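Local structure of protein osa (Shigella flexneri, 4O7K) at residues L81-E86 / T126-H131; Y77-A82 / F132-T137; K20-S25 / Y70-A75. The protein suppresses the oncogenicity of Agrobacterium tumefaciens, acting as a plasmid fertility inhibition factor of the ParB/Srx superfamily. The protein carries 1 engineered substitution. One frame throughout, in Å; residues are numbered along the deposited sequence. Where two conformers were deposited one is given.

Contact 1 of 3, residues L81-E86 / T126-H131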
loop_
_atom_site.group_PDB
_atom_site.type_symbol
_atom_site.label_atom_id
_atom_site.label_comp_id
_atom_site.label_asym_id
_atom_site.label_seq_id
_atom_site.Cartn_x
_atom_site.Cartn_y
_atom_site.Cartn_z
ATOM N N LEU A 81 -9.261 -6.607 -0.956
ATOM C CA LEU A 81 -10.085 -7.805 -0.910
ATOM C C LEU A 81 -11.492 -7.544 -1.461
ATOM O O LEU A 81 -12.156 -8.462 -1.940
ATOM C CB LEU A 81 -10.178 -8.339 0.517
ATOM C CG LEU A 81 -8.934 -9.056 1.037
ATOM C CD1 LEU A 81 -9.020 -9.227 2.544
ATOM C CD2 LEU A 81 -8.745 -10.403 0.360
ATOM N N ALA A 82 -11.938 -6.292 -1.406
ATOM C CA ALA A 82 -13.278 -5.945 -1.882
ATOM C C ALA A 82 -13.379 -5.971 -3.416
ATOM O O ALA A 82 -14.465 -5.829 -3.987
ATOM C CB ALA A 82 -13.690 -4.579 -1.342
ATOM N N LEU A 83 -12.247 -6.164 -4.083
ATOM C CA LEU A 83 -12.247 -6.382 -5.514
ATOM C C LEU A 83 -12.972 -7.682 -5.838
ATOM O O LEU A 83 -13.500 -7.846 -6.929
ATOM C CB LEU A 83 -10.828 -6.444 -6.071
ATOM C CG LEU A 83 -10.144 -5.200 -6.614
ATOM C CD1 LEU A 83 -8.964 -5.626 -7.490
ATOM C CD2 LEU A 83 -11.104 -4.301 -7.370
ATOM N N GLY A 84 -12.977 -8.611 -4.890
ATOM C CA GLY A 84 -13.592 -9.905 -5.102
ATOM C C GLY A 84 -12.550 -10.960 -5.408
ATOM O O GLY A 84 -11.359 -10.654 -5.458
ATOM N N VAL A 85 -12.987 -12.197 -5.630
ATOM C CA VAL A 85 -12.052 -13.320 -5.720
ATOM C C VAL A 85 -11.700 -13.760 -7.139
ATOM O O VAL A 85 -10.761 -14.537 -7.335
ATOM C CB VAL A 85 -12.594 -14.554 -4.968
ATOM C CG1 VAL A 85 -12.611 -14.294 -3.473
ATOM C CG2 VAL A 85 -13.972 -14.922 -5.473
ATOM N N GLU A 86 -12.437 -13.270 -8.127
ATOM C CA GLU A 86 -12.243 -13.744 -9.495
ATOM C C GLU A 86 -11.429 -12.774 -10.342
ATOM O O GLU A 86 -10.870 -13.155 -11.365
ATOM C CB GLU A 86 -13.597 -14.015 -10.147
ATOM C CG GLU A 86 -14.687 -14.313 -9.130
ATOM C CD GLU A 86 -16.029 -14.594 -9.764
ATOM O OE1 GLU A 86 -16.121 -15.549 -10.564
ATOM O OE2 GLU A 86 -16.991 -13.862 -9.452
ATOM N N THR A 126 -12.081 2.460 -6.859
ATOM C CA THR A 126 -13.008 1.964 -7.865
ATOM C C THR A 126 -14.267 1.438 -7.183
ATOM O O THR A 126 -14.369 1.436 -5.952
ATOM C CB THR A 126 -12.348 0.862 -8.763
ATOM O OG1 THR A 126 -13.155 0.622 -9.930
ATOM C CG2 THR A 126 -12.127 -0.439 -7.997
ATOM N N MET A 127 -15.230 1.006 -7.993
ATOM C CA MET A 127 -16.509 0.506 -7.503
ATOM C C MET A 127 -16.707 -0.913 -8.027
ATOM O O MET A 127 -16.559 -1.165 -9.222
ATOM C CB MET A 127 -17.652 1.430 -7.950
ATOM C CG MET A 127 -19.025 1.141 -7.339
ATOM S SD MET A 127 -19.881 -0.233 -8.136
ATOM C CE MET A 127 -20.054 0.410 -9.791
ATOM N N ILE A 128 -17.020 -1.835 -7.125
ATOM C CA ILE A 128 -17.229 -3.234 -7.473
ATOM C C ILE A 128 -18.514 -3.688 -6.815
ATOM O O ILE A 128 -18.648 -3.582 -5.599
ATOM C CB ILE A 128 -16.070 -4.140 -7.000
ATOM C CG1 ILE A 128 -14.779 -3.814 -7.765
ATOM C CG2 ILE A 128 -16.442 -5.612 -7.162
ATOM C CD1 ILE A 128 -14.812 -4.164 -9.245
ATOM N N LEU A 129 -19.467 -4.156 -7.625
ATOM C CA LEU A 129 -20.755 -4.642 -7.123
ATOM C C LEU A 129 -21.372 -3.706 -6.094
ATOM O O LEU A 129 -21.830 -4.138 -5.037
ATOM C CB LEU A 129 -20.598 -6.042 -6.521
ATOM C CG LEU A 129 -20.205 -7.106 -7.548
ATOM C CD1 LEU A 129 -20.044 -8.460 -6.875
ATOM C CD2 LEU A 129 -21.226 -7.175 -8.685
ATOM N N GLY A 130 -21.344 -2.417 -6.389
ATOM C CA GLY A 130 -21.936 -1.439 -5.503
ATOM C C GLY A 130 -21.146 -1.102 -4.252
ATOM O O GLY A 130 -21.692 -0.460 -3.358
ATOM N N HIS A 131 -19.881 -1.518 -4.161
ATOM C CA HIS A 131 -19.064 -1.100 -3.013
ATOM C C HIS A 131 -17.684 -0.563 -3.390
ATOM O O HIS A 131 -17.176 -0.781 -4.491
ATOM C CB HIS A 131 -18.905 -2.246 -1.993
ATOM C CG HIS A 131 -18.293 -3.497 -2.545
ATOM N ND1 HIS A 131 -19.030 -4.627 -2.820
ATOM C CD2 HIS A 131 -17.005 -3.810 -2.844
ATOM C CE1 HIS A 131 -18.233 -5.578 -3.277
ATOM N NE2 HIS A 131 -17.001 -5.106 -3.308
#
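His131 and Ala82 make the polar part of this contact. NE2 of the imidazole donates to the backbone O of Ala82 at 2.7 Å, with an N-H...O angle of 155°. The acceptor lies in the ring plane, and the donor sits in the carbonyl plane on a lone pair of the oxygen. This in-plane geometry would restrain the rotation of the ring. CG of His131 stands between its own backbone N and carbonyl carbon (chi1 58°), which folds the ring back over its own turn. One ring face lies over the carbonyl carbon of Ile128. Beside the bond, CB of Ala82 touches CD2 of His131 at 3.7 Å.

Each segment contains a turn. Residues 81-84 form a type I turn at the end of helix 73-81, and Gly84 leaves helical geometry with positive phi. Residues 128-131 form a type I' turn, the tight reversal of a beta hairpin that joins strands 118-128 and 131-136. Backbone bonds between Ile128 and His131 run in both directions and close this hairpin end.

The apolar part is made by Leu83, Ile128 and Thr126. CD2 of Leu83 meets CG1 of Ile128 at 3.7 Å and CG2 of Thr126 at 4.0 Å. Leu83 and Thr126 cross at about a right angle. The other branch of Ile128, CG2, sits 3.7 Å from O of Leu83 and equally far from O of Ala82. Leu83 also packs on Ala133 of the second hairpin strand, and its other neighbours include Gln89.

Contact 2 of 3, residues Y77-A82 / F132-T137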
loop_
_atom_site.group_PDB
_atom_site.type_symbol
_atom_site.label_atom_id
_atom_site.label_comp_id
_atom_site.label_asym_id
_atom_site.label_seq_id
_atom_site.Cartn_x
_atom_site.Cartn_y
_atom_site.Cartn_z
ATOM N N TYR A 77 -5.591 -3.356 2.636
ATOM C CA TYR A 77 -5.783 -4.789 2.458
ATOM C C TYR A 77 -7.268 -5.107 2.301
ATOM O O TYR A 77 -7.658 -5.802 1.365
ATOM C CB TYR A 77 -5.177 -5.531 3.654
ATOM C CG TYR A 77 -5.240 -7.049 3.645
ATOM C CD1 TYR A 77 -5.378 -7.777 2.461
ATOM C CD2 TYR A 77 -5.137 -7.751 4.841
ATOM C CE1 TYR A 77 -5.419 -9.170 2.487
ATOM C CE2 TYR A 77 -5.179 -9.119 4.876
ATOM C CZ TYR A 77 -5.321 -9.828 3.708
ATOM O OH TYR A 77 -5.358 -11.195 3.781
ATOM N N ARG A 78 -8.087 -4.593 3.215
ATOM C CA ARG A 78 -9.536 -4.811 3.166
ATOM C C ARG A 78 -10.171 -4.293 1.879
ATOM O O ARG A 78 -11.008 -4.967 1.271
ATOM C CB ARG A 78 -10.213 -4.150 4.365
ATOM C CG ARG A 78 -11.727 -4.252 4.346
ATOM C CD ARG A 78 -12.354 -3.595 5.564
ATOM N NE ARG A 78 -13.810 -3.743 5.555
ATOM C CZ ARG A 78 -14.643 -2.905 4.941
ATOM N NH1 ARG A 78 -14.172 -1.854 4.285
ATOM N NH2 ARG A 78 -15.949 -3.119 4.983
ATOM N N ALA A 79 -9.784 -3.091 1.470
ATOM C CA ALA A 79 -10.327 -2.495 0.251
ATOM C C ALA A 79 -9.916 -3.299 -0.984
ATOM O O ALA A 79 -10.681 -3.432 -1.953
ATOM C CB ALA A 79 -9.872 -1.048 0.125
ATOM N N TRP A 80 -8.711 -3.855 -0.939
ATOM C CA TRP A 80 -8.206 -4.691 -2.028
ATOM C C TRP A 80 -8.998 -5.998 -2.107
ATOM O O TRP A 80 -9.381 -6.436 -3.189
ATOM C CB TRP A 80 -6.709 -4.965 -1.832
ATOM C CG TRP A 80 -6.017 -5.635 -2.976
ATOM C CD1 TRP A 80 -6.576 -6.051 -4.167
ATOM C CD2 TRP A 80 -4.635 -5.999 -3.030
ATOM N NE1 TRP A 80 -5.609 -6.637 -4.958
ATOM C CE2 TRP A 80 -4.410 -6.624 -4.282
ATOM C CE3 TRP A 80 -3.551 -5.856 -2.141
ATOM C CZ2 TRP A 80 -3.158 -7.092 -4.671
ATOM C CZ3 TRP A 80 -2.307 -6.319 -2.528
ATOM C CH2 TRP A 80 -2.118 -6.931 -3.786
ATOM N N LEU A 81 -9.261 -6.607 -0.956
ATOM C CA LEU A 81 -10.085 -7.805 -0.910
ATOM C C LEU A 81 -11.492 -7.544 -1.461
ATOM O O LEU A 81 -12.156 -8.462 -1.940
ATOM C CB LEU A 81 -10.178 -8.339 0.517
ATOM C CG LEU A 81 -8.934 -9.056 1.037
ATOM C CD1 LEU A 81 -9.020 -9.227 2.544
ATOM C CD2 LEU A 81 -8.745 -10.403 0.360
ATOM N N ALA A 82 -11.938 -6.292 -1.406
ATOM C CA ALA A 82 -13.278 -5.945 -1.882
ATOM C C ALA A 82 -13.379 -5.971 -3.416
ATOM O O ALA A 82 -14.465 -5.829 -3.987
ATOM C CB ALA A 82 -13.690 -4.579 -1.342
ATOM N N PHE A 132 -17.091 0.166 -2.456
ATOM C CA PHE A 132 -15.774 0.744 -2.657
ATOM C C PHE A 132 -14.704 -0.344 -2.720
ATOM O O PHE A 132 -14.764 -1.323 -1.978
ATOM C CB PHE A 132 -15.445 1.732 -1.535
ATOM C CG PHE A 132 -14.125 2.394 -1.707
ATOM C CD1 PHE A 132 -14.011 3.536 -2.481
ATOM C CD2 PHE A 132 -12.979 1.852 -1.135
ATOM C CE1 PHE A 132 -12.784 4.142 -2.667
ATOM C CE2 PHE A 132 -11.753 2.451 -1.319
ATOM C CZ PHE A 132 -11.655 3.602 -2.087
ATOM N N ALA A 133 -13.723 -0.163 -3.599
ATOM C CA ALA A 133 -12.572 -1.052 -3.634
ATOM C C ALA A 133 -11.345 -0.321 -4.163
ATOM O O ALA A 133 -11.442 0.797 -4.657
ATOM C CB ALA A 133 -12.869 -2.294 -4.499
ATOM N N VAL A 134 -10.184 -0.956 -4.041
ATOM C CA VAL A 134 -8.986 -0.408 -4.661
ATOM C C VAL A 134 -8.454 -1.373 -5.708
ATOM O O VAL A 134 -8.507 -2.594 -5.549
ATOM C CB VAL A 134 -7.875 -0.090 -3.630
ATOM C CG1 VAL A 134 -8.354 0.953 -2.642
ATOM C CG2 VAL A 134 -7.433 -1.336 -2.903
ATOM N N CYS A 135 -7.977 -0.809 -6.812
ATOM C CA CYS A 135 -7.388 -1.598 -7.884
ATOM C C CYS A 135 -6.053 -0.955 -8.265
ATOM O O CYS A 135 -5.670 0.086 -7.710
ATOM C CB CYS A 135 -8.335 -1.697 -9.104
ATOM S SG CYS A 135 -8.764 -0.092 -9.835
ATOM N N PHE A 136 -5.356 -1.573 -9.215
ATOM C CA PHE A 136 -3.958 -1.245 -9.460
ATOM C C PHE A 136 -3.659 -0.885 -10.896
ATOM O O PHE A 136 -4.187 -1.491 -11.835
ATOM C CB PHE A 136 -3.061 -2.421 -9.060
ATOM C CG PHE A 136 -3.006 -2.677 -7.588
ATOM C CD1 PHE A 136 -4.033 -3.342 -6.945
ATOM C CD2 PHE A 136 -1.898 -2.276 -6.842
ATOM C CE1 PHE A 136 -3.976 -3.583 -5.595
ATOM C CE2 PHE A 136 -1.837 -2.514 -5.485
ATOM C CZ PHE A 136 -2.859 -3.176 -4.855
ATOM N N THR A 137 -2.783 0.095 -11.063
ATOM C CA THR A 137 -2.149 0.313 -12.353
ATOM C C THR A 137 -0.847 -0.485 -12.346
ATOM O O THR A 137 -0.490 -1.125 -13.329
ATOM C CB THR A 137 -1.891 1.795 -12.616
ATOM O OG1 THR A 137 -3.145 2.468 -12.786
ATOM C CG2 THR A 137 -1.027 1.989 -13.849
#
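Helix 73-81 packs across strand 131-136, an outermost strand of the mixed five-stranded sheet. The axes of helix segment 77-81 and strand segment 132-136 cross at -89° and approach to 5.9 Å. Small residues permit this closeness: the CA atoms of Ala79 and Ala133 are 4.7 Å apart.

Val134 N donates to Ala79 O at 3.3 Å, from well above the carbonyl plane and not on a lone pair. CA of Ala133 makes a C-H...O contact with the same oxygen. In the conformer given, CG1 of Val134 touches CB of Ala79 at 3.7 Å, while CG2 lies against the backbone N of Trp80. The Phe132 ring presents its edge to CB of Ala79, and stacks with His170 elsewhere.

Trp80 and Phe136 form an edge-to-face pair. CE1 of Phe136 sits over the indole face, 3.3 Å from CE2 of Trp80, and the ring planes meet at 52°. CG of Trp80 is anti to the backbone N (chi1 -171°), which carries the indole out to the Phe136 edge. Its NE1 bonds to O of Gln89, and Met140, Met144 and Leu147 of helix 140-148 also touch the Trp80 side chain.

Polar support is sparse here. The one direct backbone bond is long and off the lone pairs, and buried Val134 O has no partner in the model, so apolar and aromatic packing probably carries most of the hold.

Contact 3 of 3, residues K20-S25 / Y70-A75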
loop_
_atom_site.group_PDB
_atom_site.type_symbol
_atom_site.label_atom_id
_atom_site.label_comp_id
_atom_site.label_asym_id
_atom_site.label_seq_id
_atom_site.Cartn_x
_atom_site.Cartn_y
_atom_site.Cartn_z
ATOM N N LYS A 20 -12.872 -6.080 12.504
ATOM C CA LYS A 20 -12.661 -6.084 13.947
ATOM C C LYS A 20 -11.287 -5.547 14.361
ATOM O O LYS A 20 -11.190 -4.792 15.322
ATOM C CB LYS A 20 -12.858 -7.495 14.494
ATOM C CG LYS A 20 -14.246 -8.025 14.210
ATOM C CD LYS A 20 -14.525 -9.318 14.934
ATOM C CE LYS A 20 -15.972 -9.721 14.723
ATOM N NZ LYS A 20 -16.908 -8.671 15.235
ATOM N N GLU A 21 -10.230 -5.936 13.648
ATOM C CA GLU A 21 -8.891 -5.436 13.957
ATOM C C GLU A 21 -8.872 -3.924 13.818
ATOM O O GLU A 21 -8.282 -3.220 14.637
ATOM C CB GLU A 21 -7.829 -6.063 13.051
ATOM C CG GLU A 21 -7.594 -7.541 13.304
ATOM C CD GLU A 21 -6.669 -8.171 12.284
ATOM O OE1 GLU A 21 -6.228 -7.459 11.357
ATOM O OE2 GLU A 21 -6.377 -9.381 12.409
ATOM N N LEU A 22 -9.539 -3.428 12.785
ATOM C CA LEU A 22 -9.613 -1.991 12.535
ATOM C C LEU A 22 -10.424 -1.284 13.614
ATOM O O LEU A 22 -10.080 -0.173 14.037
ATOM C CB LEU A 22 -10.217 -1.722 11.152
ATOM C CG LEU A 22 -9.256 -1.940 9.984
ATOM C CD1 LEU A 22 -10.018 -2.051 8.674
ATOM C CD2 LEU A 22 -8.235 -0.811 9.918
ATOM N N ALA A 23 -11.494 -1.932 14.067
ATOM C CA ALA A 23 -12.342 -1.350 15.102
ATOM C C ALA A 23 -11.614 -1.280 16.445
ATOM O O ALA A 23 -11.820 -0.343 17.213
ATOM C CB ALA A 23 -13.645 -2.140 15.232
ATOM N N GLN A 24 -10.760 -2.267 16.715
ATOM C CA GLN A 24 -9.985 -2.333 17.961
ATOM C C GLN A 24 -8.852 -1.311 17.993
ATOM O O GLN A 24 -8.624 -0.639 19.002
ATOM C CB GLN A 24 -9.394 -3.735 18.154
ATOM C CG GLN A 24 -10.406 -4.819 18.497
ATOM C CD GLN A 24 -9.831 -6.222 18.353
ATOM O OE1 GLN A 24 -8.656 -6.393 18.018
ATOM N NE2 GLN A 24 -10.666 -7.234 18.578
ATOM N N SER A 25 -8.129 -1.218 16.883
ATOM C CA SER A 25 -6.989 -0.320 16.775
ATOM C C SER A 25 -7.399 1.114 16.480
ATOM O O SER A 25 -6.539 1.981 16.318
ATOM C CB SER A 25 -6.045 -0.805 15.678
ATOM O OG SER A 25 -6.637 -0.613 14.402
ATOM N N TYR A 70 -0.884 8.222 2.243
ATOM C CA TYR A 70 -0.364 7.307 3.253
ATOM C C TYR A 70 -1.513 6.445 3.716
ATOM O O TYR A 70 -2.499 6.959 4.249
ATOM C CB TYR A 70 0.245 8.063 4.430
ATOM C CG TYR A 70 1.418 8.919 4.030
ATOM C CD1 TYR A 70 2.616 8.342 3.624
ATOM C CD2 TYR A 70 1.320 10.301 4.032
ATOM C CE1 TYR A 70 3.689 9.123 3.239
ATOM C CE2 TYR A 70 2.376 11.087 3.642
ATOM C CZ TYR A 70 3.558 10.494 3.259
ATOM O OH TYR A 70 4.607 11.286 2.887
ATOM N N VAL A 71 -1.413 5.139 3.507
ATOM C CA VAL A 71 -2.559 4.304 3.819
ATOM C C VAL A 71 -2.332 3.422 5.031
ATOM O O VAL A 71 -1.219 2.977 5.325
ATOM C CB VAL A 71 -2.988 3.401 2.615
ATOM C CG1 VAL A 71 -3.308 4.257 1.391
ATOM C CG2 VAL A 71 -1.922 2.380 2.284
ATOM N N ASN A 72 -3.418 3.217 5.754
ATOM C CA ASN A 72 -3.502 2.205 6.777
ATOM C C ASN A 72 -3.447 0.843 6.094
ATOM O O ASN A 72 -4.372 0.473 5.360
ATOM C CB ASN A 72 -4.803 2.400 7.564
ATOM C CG ASN A 72 -4.997 1.377 8.654
ATOM O OD1 ASN A 72 -4.716 0.191 8.477
ATOM N ND2 ASN A 72 -5.505 1.831 9.793
ATOM N N GLY A 73 -2.366 0.102 6.317
ATOM C CA GLY A 73 -2.190 -1.198 5.679
ATOM C C GLY A 73 -3.386 -2.135 5.763
ATOM O O GLY A 73 -3.800 -2.719 4.755
ATOM N N LEU A 74 -3.950 -2.289 6.960
ATOM C CA LEU A 74 -5.109 -3.167 7.137
ATOM C C LEU A 74 -6.328 -2.676 6.353
ATOM O O LEU A 74 -7.101 -3.477 5.832
ATOM C CB LEU A 74 -5.482 -3.282 8.613
ATOM C CG LEU A 74 -4.509 -4.008 9.546
ATOM C CD1 LEU A 74 -5.150 -4.151 10.914
ATOM C CD2 LEU A 74 -4.089 -5.368 8.996
ATOM N N ALA A 75 -6.515 -1.359 6.302
ATOM C CA ALA A 75 -7.641 -0.805 5.548
ATOM C C ALA A 75 -7.430 -0.997 4.050
ATOM O O ALA A 75 -8.380 -1.268 3.303
ATOM C CB ALA A 75 -7.828 0.654 5.870
#
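Leu22 and Leu74 meet where the end of helix 4-24 passes the start of helix 73-81. The close-packed part gathers around these two leucines. The CD2 methyl of Leu22 lies 3.9 Å from CB of Leu74 and 3.8 Å from ND2 of Asn72. It also approaches N of Ala75 at 4.0 Å. Leu22 lies alongside Leu74 and Asn72, pointing the opposite way. The other branch, CD1, reaches CA of Ala75. CG of Leu22 is anti to the carbonyl carbon (chi1 -77°), and this carries both methyls towards the helix start. Its CB starts off to one side, but the end of the chain comes nearer.

Glu21 belongs to the close part too, and its side chain crosses that of Leu74 at about a right angle. CD1 of Leu74 comes within 3.5 Å of OE1 of Glu21 and also touches CB of that residue. The carboxylate thus meets a methyl group here. Its polar partner lies in its own helix, where OE2 forms a salt bridge with NE of Arg17. The solvent side is the exposed face of helix 4-24 with Lys20, Ala23 and Gln24. Partly exposed Ser25 follows at the helix end, where O of Glu21 accepts from both its OG and its N, which approach from opposite faces of the carbonyl plane.

Asn72 joins the packing to the helix start. Its OD1 accepts from N of Ala75 at 3.2 Å, with the donor 55° above the plane of the side-chain carbonyl. Asn72 also touches Leu30 and Val173. The arrangement is a classic asparagine N-cap: the last residue of strand 67-72 caps helix 73-81 at a direct strand-to-helix junction.

Overall arrangement
From the N terminus, helix 4-24 comes first. Contact 3 brings its end to the junction of strand 67-72 and helix 73-81, and closes a loop that holds strands but no helix. Contacts 1 and 2 open later, so they follow contact 3 in series. Both start around the end of helix 73-81, share Leu81 and Ala82, and reach successive strands of one hairpin. The loop of contact 1 nests inside that of contact 2. The two touch directly, with centres 7 Å apart. Contacts 2 and 3 both use helix 73-81, and in the conformer given Arg78 brushes Leu22. Helix 73-81 thus links the N-terminal helix, the three-stranded sheet and the edge of the five-stranded sheet.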